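Local coordinates for hypothetical protein aq_1447 (Aquifex aeolicus, PDB 1YVU) that cleaves target RNA as a DNA-guided endonuclease, using short single-stranded DNA guides and divalent metal ions, with magnesium preferred, at residues A[50-58]-A[85-93]; A[312-320]-A[653-664]. One frame throughout, in Å; residues are numbered along the deposited sequence.

Interaction 1: residues A[50-58]-A[85-93]; sequences TFRREDEFW and EEEFRGFQN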
loop_
_atom_site.group_PDB
_atom_site.type_symbol
_atom_site.label_atom_id
_atom_site.label_comp_id
_atom_site.label_asym_id
_atom_site.label_seq_id
_atom_site.Cartn_x
_atom_site.Cartn_y
_atom_site.Cartn_z
ATOM N N THR A 50 -8.495 20.633 -19.478
ATOM C CA THR A 50 -9.045 19.632 -20.354
ATOM C C THR A 50 -9.537 18.395 -19.653
ATOM O O THR A 50 -9.052 18.037 -18.594
ATOM C CB THR A 50 -7.930 19.211 -21.394
ATOM O OG1 THR A 50 -7.473 20.367 -22.101
ATOM C CG2 THR A 50 -8.402 18.165 -22.413
ATOM N N PHE A 51 -10.564 17.786 -20.227
ATOM C CA PHE A 51 -11.069 16.515 -19.743
ATOM C C PHE A 51 -11.310 15.585 -20.934
ATOM O O PHE A 51 -11.500 16.046 -22.065
ATOM C CB PHE A 51 -12.272 16.639 -18.767
ATOM C CG PHE A 51 -13.597 16.989 -19.406
ATOM C CD1 PHE A 51 -14.421 15.987 -19.960
ATOM C CD2 PHE A 51 -14.063 18.308 -19.384
ATOM C CE1 PHE A 51 -15.692 16.282 -20.479
ATOM C CE2 PHE A 51 -15.343 18.628 -19.899
ATOM C CZ PHE A 51 -16.161 17.607 -20.449
ATOM N N ARG A 52 -11.310 14.285 -20.655
ATOM C CA ARG A 52 -11.502 13.252 -21.662
ATOM C C ARG A 52 -12.894 12.604 -21.576
ATOM O O ARG A 52 -13.189 11.881 -20.627
ATOM C CB ARG A 52 -10.402 12.191 -21.494
ATOM C CG ARG A 52 -10.139 11.276 -22.691
ATOM C CD ARG A 52 -9.558 9.950 -22.234
ATOM N NE ARG A 52 -10.624 9.008 -21.914
ATOM C CZ ARG A 52 -10.671 8.235 -20.832
ATOM N NH1 ARG A 52 -9.700 8.273 -19.929
ATOM N NH2 ARG A 52 -11.725 7.450 -20.632
ATOM N N ARG A 53 -13.739 12.881 -22.575
ATOM C CA ARG A 53 -15.089 12.312 -22.682
ATOM C C ARG A 53 -14.952 11.249 -23.768
ATOM O O ARG A 53 -14.985 11.562 -24.958
ATOM C CB ARG A 53 -16.101 13.393 -23.096
ATOM C CG ARG A 53 -17.482 13.284 -22.432
ATOM C CD ARG A 53 -18.397 14.497 -22.714
ATOM N NE ARG A 53 -18.728 15.270 -21.508
ATOM C CZ ARG A 53 -19.702 16.174 -21.421
ATOM N NH1 ARG A 53 -20.476 16.460 -22.461
ATOM N NH2 ARG A 53 -19.920 16.789 -20.274
ATOM N N GLU A 54 -14.715 10.009 -23.335
ATOM C CA GLU A 54 -14.502 8.836 -24.203
ATOM C C GLU A 54 -13.375 9.047 -25.245
ATOM O O GLU A 54 -12.206 8.824 -24.926
ATOM C CB GLU A 54 -15.814 8.327 -24.856
ATOM C CG GLU A 54 -16.965 7.881 -23.892
ATOM C CD GLU A 54 -16.795 6.501 -23.225
ATOM O OE1 GLU A 54 -16.114 5.610 -23.781
ATOM O OE2 GLU A 54 -17.384 6.302 -22.136
ATOM N N ASP A 55 -13.711 9.563 -26.430
ATOM C CA ASP A 55 -12.727 9.797 -27.502
ATOM C C ASP A 55 -12.439 11.259 -27.749
ATOM O O ASP A 55 -11.412 11.620 -28.324
ATOM C CB ASP A 55 -13.230 9.208 -28.822
ATOM C CG ASP A 55 -12.776 7.779 -29.056
ATOM O OD1 ASP A 55 -11.807 7.324 -28.400
ATOM O OD2 ASP A 55 -13.392 7.113 -29.923
ATOM N N GLU A 56 -13.405 12.083 -27.371
ATOM C CA GLU A 56 -13.360 13.521 -27.552
ATOM C C GLU A 56 -12.648 14.220 -26.390
ATOM O O GLU A 56 -12.949 13.953 -25.240
ATOM C CB GLU A 56 -14.810 14.036 -27.690
ATOM C CG GLU A 56 -15.642 13.400 -28.862
ATOM C CD GLU A 56 -17.147 13.777 -28.880
ATOM O OE1 GLU A 56 -17.596 14.605 -28.058
ATOM O OE2 GLU A 56 -17.886 13.234 -29.739
ATOM N N PHE A 57 -11.716 15.118 -26.697
ATOM C CA PHE A 57 -10.976 15.870 -25.687
ATOM C C PHE A 57 -11.541 17.278 -25.541
ATOM O O PHE A 57 -11.194 18.197 -26.285
ATOM C CB PHE A 57 -9.483 15.935 -26.018
ATOM C CG PHE A 57 -8.799 14.603 -25.979
ATOM C CD1 PHE A 57 -8.987 13.673 -27.022
ATOM C CD2 PHE A 57 -7.989 14.249 -24.891
ATOM C CE1 PHE A 57 -8.381 12.398 -26.983
ATOM C CE2 PHE A 57 -7.375 12.979 -24.834
ATOM C CZ PHE A 57 -7.572 12.049 -25.882
ATOM N N TRP A 58 -12.380 17.445 -24.525
ATOM C CA TRP A 58 -13.040 18.714 -24.235
ATOM C C TRP A 58 -12.141 19.710 -23.497
ATOM O O TRP A 58 -11.617 19.404 -22.446
ATOM C CB TRP A 58 -14.312 18.446 -23.422
ATOM C CG TRP A 58 -15.440 17.692 -24.148
ATOM C CD1 TRP A 58 -15.353 16.491 -24.785
ATOM C CD2 TRP A 58 -16.801 18.142 -24.326
ATOM N NE1 TRP A 58 -16.560 16.163 -25.362
ATOM C CE2 TRP A 58 -17.468 17.160 -25.102
ATOM C CE3 TRP A 58 -17.524 19.293 -23.909
ATOM C CZ2 TRP A 58 -18.830 17.291 -25.484
ATOM C CZ3 TRP A 58 -18.894 19.428 -24.291
ATOM C CH2 TRP A 58 -19.521 18.428 -25.070
ATOM N N GLU A 85 -16.306 23.460 -31.375
ATOM C CA GLU A 85 -17.322 23.636 -30.315
ATOM C C GLU A 85 -18.549 22.775 -29.993
ATOM O O GLU A 85 -19.146 22.122 -30.854
ATOM C CB GLU A 85 -17.789 25.093 -30.325
ATOM C CG GLU A 85 -16.775 26.053 -29.751
ATOM C CD GLU A 85 -16.757 27.389 -30.457
ATOM O OE1 GLU A 85 -17.843 27.998 -30.620
ATOM O OE2 GLU A 85 -15.643 27.828 -30.841
ATOM N N GLU A 86 -18.927 22.875 -28.709
ATOM C CA GLU A 86 -20.076 22.235 -28.046
ATOM C C GLU A 86 -20.159 22.827 -26.619
ATOM O O GLU A 86 -19.142 23.179 -26.028
ATOM C CB GLU A 86 -19.948 20.703 -27.989
ATOM C CG GLU A 86 -20.882 19.954 -28.953
ATOM C CD GLU A 86 -21.091 18.498 -28.556
ATOM O OE1 GLU A 86 -22.029 18.252 -27.768
ATOM O OE2 GLU A 86 -20.335 17.604 -29.020
ATOM N N GLU A 87 -21.380 22.977 -26.102
ATOM C CA GLU A 87 -21.628 23.549 -24.777
ATOM C C GLU A 87 -21.857 22.496 -23.700
ATOM O O GLU A 87 -22.736 21.632 -23.812
ATOM C CB GLU A 87 -22.796 24.535 -24.824
ATOM C CG GLU A 87 -22.623 25.672 -25.843
ATOM C CD GLU A 87 -22.687 27.052 -25.216
ATOM O OE1 GLU A 87 -23.782 27.455 -24.753
ATOM O OE2 GLU A 87 -21.645 27.743 -25.205
ATOM N N PHE A 88 -21.072 22.638 -22.634
ATOM C CA PHE A 88 -21.005 21.761 -21.451
ATOM C C PHE A 88 -22.206 21.694 -20.480
ATOM O O PHE A 88 -22.593 22.693 -19.873
ATOM C CB PHE A 88 -19.708 22.142 -20.706
ATOM C CG PHE A 88 -19.452 21.382 -19.433
ATOM C CD1 PHE A 88 -18.989 20.058 -19.463
ATOM C CD2 PHE A 88 -19.616 22.018 -18.188
ATOM C CE1 PHE A 88 -18.692 19.378 -18.267
ATOM C CE2 PHE A 88 -19.325 21.343 -16.985
ATOM C CZ PHE A 88 -18.860 20.029 -17.028
ATOM N N ARG A 89 -22.711 20.482 -20.255
ATOM C CA ARG A 89 -23.852 20.267 -19.358
ATOM C C ARG A 89 -23.577 19.241 -18.243
ATOM O O ARG A 89 -24.227 18.172 -18.195
ATOM C CB ARG A 89 -25.081 19.837 -20.174
ATOM C CG ARG A 89 -25.412 20.757 -21.349
ATOM C CD ARG A 89 -26.820 20.581 -21.870
ATOM N NE ARG A 89 -27.831 20.867 -20.850
ATOM C CZ ARG A 89 -28.077 22.064 -20.316
ATOM N NH1 ARG A 89 -27.391 23.138 -20.686
ATOM N NH2 ARG A 89 -29.003 22.176 -19.382
ATOM N N GLY A 90 -22.642 19.583 -17.340
ATOM C CA GLY A 90 -22.260 18.698 -16.231
ATOM C C GLY A 90 -21.332 17.554 -16.628
ATOM O O GLY A 90 -21.041 17.398 -17.814
ATOM N N PHE A 91 -20.851 16.773 -15.657
ATOM C CA PHE A 91 -19.943 15.661 -15.959
ATOM C C PHE A 91 -20.664 14.331 -15.977
ATOM O O PHE A 91 -21.742 14.189 -15.389
ATOM C CB PHE A 91 -18.827 15.539 -14.921
ATOM C CG PHE A 91 -18.070 16.805 -14.668
ATOM C CD1 PHE A 91 -18.460 17.677 -13.628
ATOM C CD2 PHE A 91 -16.931 17.127 -15.439
ATOM C CE1 PHE A 91 -17.717 18.864 -13.352
ATOM C CE2 PHE A 91 -16.174 18.313 -15.176
ATOM C CZ PHE A 91 -16.572 19.176 -14.130
ATOM N N GLN A 92 -19.998 13.335 -16.571
ATOM C CA GLN A 92 -20.501 11.953 -16.674
ATOM C C GLN A 92 -19.705 11.018 -15.740
ATOM O O GLN A 92 -20.186 9.946 -15.326
ATOM C CB GLN A 92 -20.380 11.463 -18.117
ATOM C CG GLN A 92 -20.939 12.452 -19.154
ATOM C CD GLN A 92 -20.889 11.933 -20.573
ATOM O OE1 GLN A 92 -20.290 10.884 -20.846
ATOM N NE2 GLN A 92 -21.523 12.670 -21.493
ATOM N N ASN A 93 -18.470 11.426 -15.455
ATOM C CA ASN A 93 -17.560 10.699 -14.586
ATOM C C ASN A 93 -16.909 11.626 -13.565
ATOM O O ASN A 93 -16.782 12.850 -13.750
ATOM C CB ASN A 93 -16.414 10.058 -15.386
ATOM C CG ASN A 93 -16.881 9.038 -16.383
ATOM O OD1 ASN A 93 -17.864 8.324 -16.162
ATOM N ND2 ASN A 93 -16.178 8.963 -17.504
#
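W58 and R53 of 50-58 face E86 and Q92 of 85-93, CA atoms 8.7 Å apart for W58 and E86 and 8.1 Å for R53 and Q92. Residues 50-58 form an antiparallel hairpin with a type II' turn from R53 to E56, closed by backbone bonds of F51 with W58 and R53 with E56; no hydrogen bond crosses to residues 85-93, where side chains of the hairpin meet side chains and backbone. The R53 chain runs past the face of W58 and bends at chi3 (-115°). This carries NH2 beside the F88 ring, 3.5 Å from CD1; G90 O lies at the guanidinium edge, 2.8 Å from R53 NH2, though not aligned for a hydrogen bond. Q92 sets NE2 over the rim of one guanidinium face, amide and guanidinium planes 17° apart. Replacing R53 by an alanine would probably open a gap between W58 and F88 and leave Q92 NE2 without the guanidinium it lies against. F51 CZ meets F88 CE1 at 3.8 Å, the rings oblique. E86 OE1 lies 3.7 Å from W58 CH2, while W58 NE1 hydrogen-bonds E56 OE1 at 3.3 Å; E56 OE1 and E86 OE2, 4.2 Å apart, bring like charges together, probably unfavourably. Within the N-terminal domain, helix 94-107 covers F51 through L100 and E99, helix 32-46 packs on F57, and strand 86-87 pairs with strand 20-21, where F21 meets the F88 ring nearly parallel.

Interaction 2: residues A[312-320]-A[653-664]; sequences AKGKLNFKD and EVLCSQILSLTL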
loop_
_atom_site.group_PDB
_atom_site.type_symbol
_atom_site.label_atom_id
_atom_site.label_comp_id
_atom_site.label_asym_id
_atom_site.label_seq_id
_atom_site.Cartn_x
_atom_site.Cartn_y
_atom_site.Cartn_z
ATOM N N ALA A 312 -19.184 10.353 8.491
ATOM C CA ALA A 312 -19.329 8.902 8.300
ATOM C C ALA A 312 -20.761 8.470 8.528
ATOM O O ALA A 312 -21.512 9.174 9.200
ATOM C CB ALA A 312 -18.433 8.159 9.258
ATOM N N LYS A 313 -21.149 7.332 7.970
ATOM C CA LYS A 313 -22.509 6.856 8.170
ATOM C C LYS A 313 -22.740 6.259 9.563
ATOM O O LYS A 313 -23.694 6.646 10.233
ATOM C CB LYS A 313 -22.908 5.888 7.081
ATOM C CG LYS A 313 -23.077 6.559 5.720
ATOM C CD LYS A 313 -23.401 5.548 4.603
ATOM C CE LYS A 313 -24.728 4.805 4.800
ATOM N NZ LYS A 313 -24.917 3.778 3.737
ATOM N N GLY A 314 -21.851 5.372 10.012
ATOM C CA GLY A 314 -21.992 4.775 11.335
ATOM C C GLY A 314 -21.037 3.646 11.688
ATOM O O GLY A 314 -19.970 3.508 11.100
ATOM N N LYS A 315 -21.386 2.871 12.709
ATOM C CA LYS A 315 -20.563 1.743 13.087
ATOM C C LYS A 315 -21.254 0.501 12.534
ATOM O O LYS A 315 -22.477 0.369 12.585
ATOM C CB LYS A 315 -20.366 1.631 14.601
ATOM C CG LYS A 315 -19.237 0.671 14.921
ATOM C CD LYS A 315 -19.200 0.166 16.343
ATOM C CE LYS A 315 -18.372 -1.132 16.378
ATOM N NZ LYS A 315 -17.943 -1.599 17.736
ATOM N N LEU A 316 -20.455 -0.356 11.917
ATOM C CA LEU A 316 -20.932 -1.597 11.348
ATOM C C LEU A 316 -20.563 -2.686 12.341
ATOM O O LEU A 316 -19.397 -2.901 12.633
ATOM C CB LEU A 316 -20.235 -1.836 10.006
ATOM C CG LEU A 316 -20.921 -2.679 8.936
ATOM C CD1 LEU A 316 -22.211 -2.035 8.451
ATOM C CD2 LEU A 316 -19.978 -2.803 7.802
ATOM N N ASN A 317 -21.565 -3.304 12.949
ATOM C CA ASN A 317 -21.284 -4.379 13.886
ATOM C C ASN A 317 -20.890 -5.586 13.074
ATOM O O ASN A 317 -21.249 -5.740 11.894
ATOM C CB ASN A 317 -22.466 -4.686 14.817
ATOM C CG ASN A 317 -22.654 -3.614 15.893
ATOM O OD1 ASN A 317 -21.840 -3.486 16.813
ATOM N ND2 ASN A 317 -23.726 -2.830 15.768
ATOM N N PHE A 318 -20.014 -6.358 13.676
ATOM C CA PHE A 318 -19.511 -7.548 13.053
ATOM C C PHE A 318 -19.505 -8.640 14.105
ATOM O O PHE A 318 -19.582 -8.333 15.298
ATOM C CB PHE A 318 -18.115 -7.275 12.486
ATOM C CG PHE A 318 -17.121 -6.740 13.499
ATOM C CD1 PHE A 318 -16.254 -7.615 14.191
ATOM C CD2 PHE A 318 -17.021 -5.364 13.748
ATOM C CE1 PHE A 318 -15.303 -7.125 15.115
ATOM C CE2 PHE A 318 -16.072 -4.869 14.670
ATOM C CZ PHE A 318 -15.218 -5.761 15.352
ATOM N N LYS A 319 -19.396 -9.892 13.663
ATOM C CA LYS A 319 -19.360 -11.032 14.561
ATOM C C LYS A 319 -17.949 -11.204 15.162
ATOM O O LYS A 319 -17.046 -11.761 14.540
ATOM C CB LYS A 319 -19.802 -12.283 13.823
ATOM C CG LYS A 319 -21.182 -12.233 13.187
ATOM C CD LYS A 319 -22.324 -12.170 14.215
ATOM C CE LYS A 319 -23.707 -12.234 13.525
ATOM N NZ LYS A 319 -24.900 -12.237 14.451
ATOM N N ASP A 320 -17.755 -10.657 16.355
ATOM C CA ASP A 320 -16.463 -10.704 17.046
ATOM C C ASP A 320 -16.292 -11.837 18.041
ATOM O O ASP A 320 -15.222 -11.996 18.636
ATOM C CB ASP A 320 -16.166 -9.370 17.746
ATOM C CG ASP A 320 -17.414 -8.678 18.286
ATOM O OD1 ASP A 320 -18.452 -9.350 18.525
ATOM O OD2 ASP A 320 -17.351 -7.439 18.450
ATOM N N GLU A 653 -21.694 -3.935 2.843
ATOM C CA GLU A 653 -21.810 -3.918 4.290
ATOM C C GLU A 653 -21.582 -5.319 4.920
ATOM O O GLU A 653 -20.880 -5.453 5.933
ATOM C CB GLU A 653 -23.171 -3.334 4.690
ATOM C CG GLU A 653 -23.289 -1.842 4.393
ATOM C CD GLU A 653 -24.159 -1.520 3.185
ATOM O OE1 GLU A 653 -24.624 -2.445 2.463
ATOM O OE2 GLU A 653 -24.384 -0.306 2.967
ATOM N N VAL A 654 -22.059 -6.350 4.221
ATOM C CA VAL A 654 -21.933 -7.737 4.661
ATOM C C VAL A 654 -20.471 -8.200 4.500
ATOM O O VAL A 654 -19.891 -8.801 5.406
ATOM C CB VAL A 654 -22.908 -8.671 3.861
ATOM C CG1 VAL A 654 -22.689 -10.145 4.230
ATOM C CG2 VAL A 654 -24.369 -8.294 4.129
ATOM N N LEU A 655 -19.874 -7.848 3.369
ATOM C CA LEU A 655 -18.501 -8.190 3.058
ATOM C C LEU A 655 -17.530 -7.465 3.948
ATOM O O LEU A 655 -16.439 -7.976 4.227
ATOM C CB LEU A 655 -18.203 -7.807 1.628
ATOM C CG LEU A 655 -19.119 -8.447 0.593
ATOM C CD1 LEU A 655 -18.979 -7.724 -0.756
ATOM C CD2 LEU A 655 -18.825 -9.957 0.501
ATOM N N CYS A 656 -17.931 -6.261 4.366
ATOM C CA CYS A 656 -17.133 -5.410 5.248
ATOM C C CYS A 656 -17.085 -5.979 6.649
ATOM O O CYS A 656 -16.032 -5.998 7.268
ATOM C CB CYS A 656 -17.686 -3.994 5.290
ATOM S SG CYS A 656 -17.413 -2.999 3.799
ATOM N N SER A 657 -18.222 -6.505 7.107
ATOM C CA SER A 657 -18.344 -7.130 8.425
ATOM C C SER A 657 -17.442 -8.377 8.518
ATOM O O SER A 657 -16.805 -8.617 9.546
ATOM C CB SER A 657 -19.814 -7.489 8.698
ATOM O OG SER A 657 -19.967 -8.537 9.648
ATOM N N GLN A 658 -17.354 -9.123 7.421
ATOM C CA GLN A 658 -16.523 -10.331 7.357
ATOM C C GLN A 658 -15.033 -9.972 7.366
ATOM O O GLN A 658 -14.209 -10.740 7.807
ATOM C CB GLN A 658 -16.817 -11.088 6.073
ATOM C CG GLN A 658 -18.279 -11.350 5.833
ATOM C CD GLN A 658 -18.575 -11.989 4.496
ATOM O OE1 GLN A 658 -17.927 -11.709 3.477
ATOM N NE2 GLN A 658 -19.568 -12.868 4.496
ATOM N N ILE A 659 -14.704 -8.793 6.839
ATOM C CA ILE A 659 -13.336 -8.296 6.786
ATOM C C ILE A 659 -12.932 -7.962 8.197
ATOM O O ILE A 659 -11.873 -8.388 8.656
ATOM C CB ILE A 659 -13.291 -7.068 5.875
ATOM C CG1 ILE A 659 -12.887 -7.525 4.499
ATOM C CG2 ILE A 659 -12.407 -5.893 6.435
ATOM C CD1 ILE A 659 -13.202 -6.548 3.486
ATOM N N LEU A 660 -13.836 -7.245 8.873
ATOM C CA LEU A 660 -13.696 -6.808 10.256
ATOM C C LEU A 660 -13.576 -7.977 11.199
ATOM O O LEU A 660 -12.772 -7.933 12.123
ATOM C CB LEU A 660 -14.896 -5.996 10.659
ATOM C CG LEU A 660 -14.899 -4.553 10.243
ATOM C CD1 LEU A 660 -16.225 -3.934 10.566
ATOM C CD2 LEU A 660 -13.806 -3.865 11.007
ATOM N N SER A 661 -14.325 -9.049 10.927
ATOM C CA SER A 661 -14.261 -10.239 11.771
ATOM C C SER A 661 -12.948 -10.974 11.579
ATOM O O SER A 661 -12.352 -11.398 12.549
ATOM C CB SER A 661 -15.442 -11.161 11.507
ATOM O OG SER A 661 -16.652 -10.549 11.940
ATOM N N LEU A 662 -12.446 -10.987 10.347
ATOM C CA LEU A 662 -11.199 -11.664 9.992
ATOM C C LEU A 662 -9.955 -10.973 10.473
ATOM O O LEU A 662 -8.884 -11.539 10.346
ATOM C CB LEU A 662 -11.089 -11.864 8.472
ATOM C CG LEU A 662 -11.979 -12.920 7.803
ATOM C CD1 LEU A 662 -11.905 -12.812 6.304
ATOM C CD2 LEU A 662 -11.645 -14.322 8.245
ATOM N N THR A 663 -10.074 -9.755 11.009
ATOM C CA THR A 663 -8.890 -9.043 11.522
ATOM C C THR A 663 -8.454 -9.770 12.774
ATOM O O THR A 663 -7.290 -9.823 13.110
ATOM C CB THR A 663 -9.216 -7.642 11.958
ATOM O OG1 THR A 663 -10.364 -7.684 12.821
ATOM C CG2 THR A 663 -9.472 -6.754 10.773
ATOM N N LEU A 664 -9.448 -10.362 13.424
ATOM C CA LEU A 664 -9.297 -11.125 14.659
ATOM C C LEU A 664 -8.660 -12.488 14.446
ATOM O O LEU A 664 -8.352 -13.196 15.405
ATOM C CB LEU A 664 -10.657 -11.299 15.345
ATOM C CG LEU A 664 -11.625 -10.119 15.434
ATOM C CD1 LEU A 664 -12.734 -10.530 16.351
ATOM C CD2 LEU A 664 -10.963 -8.830 15.906
#
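F318 and L316 carry the apolar part of this contact, lying along one side of the helix running through 653-660. L660 CB sits over one face of the F318 ring in a CH-pi contact, 4.0 Å from the centroid and 24° off the normal, and L660 CD1 reaches F318 CD2 at 3.6 Å. With chi1 of 55°, F318 CG lies between its own backbone N and carbonyl carbon, which swings the ring over L660 and puts its edge near S661 OG and L664 CD1. One turn and more back, L316 CD2 touches C656 CB at 3.6 Å and lies 3.4 Å from E653 O. L664 CD1 closes the other end against D320 CB at 3.9 Å. Among polar groups, S661 OG stands between K319 O (2.9 Å) and S657 O (3.1 Å), a hydroxyl within bonding reach of both the linker and its own helix. Electrostatics are looser: K313 NZ stands 4.2 Å from E653 OE2, too far for a salt bridge, and pairs with E149 instead. The contact joins linker L2 to the PIWI domain. Strand 310-315 pairs antiparallel with strand 616-619, whose F617 touches L316; K614 flanks F318, L660 and L664; L655 points away from the linker onto strand 592-599, I659 packs on both 592-599 and 624-627, and C656 also touches 624-627 of the RNase H-like domain.

Along the chain the two follow one another: both segments of interaction 1 precede those of interaction 2. Their centres lie 39 Å apart, with about 20 Å between nearest atoms, and they share no strand or helix. Interaction 1 is local to the N-terminal domain of the PAZ lobe, tying a hairpin to a segment 27 residues further on. Interaction 2 spans 333 residues and crosses between lobes, setting linker L2 of the PAZ lobe against a helix of the PIWI domain. One thus belongs to the inner build of a domain, the other to the joining of the two lobes, and both lie away from the catalytic and metal-binding aspartates.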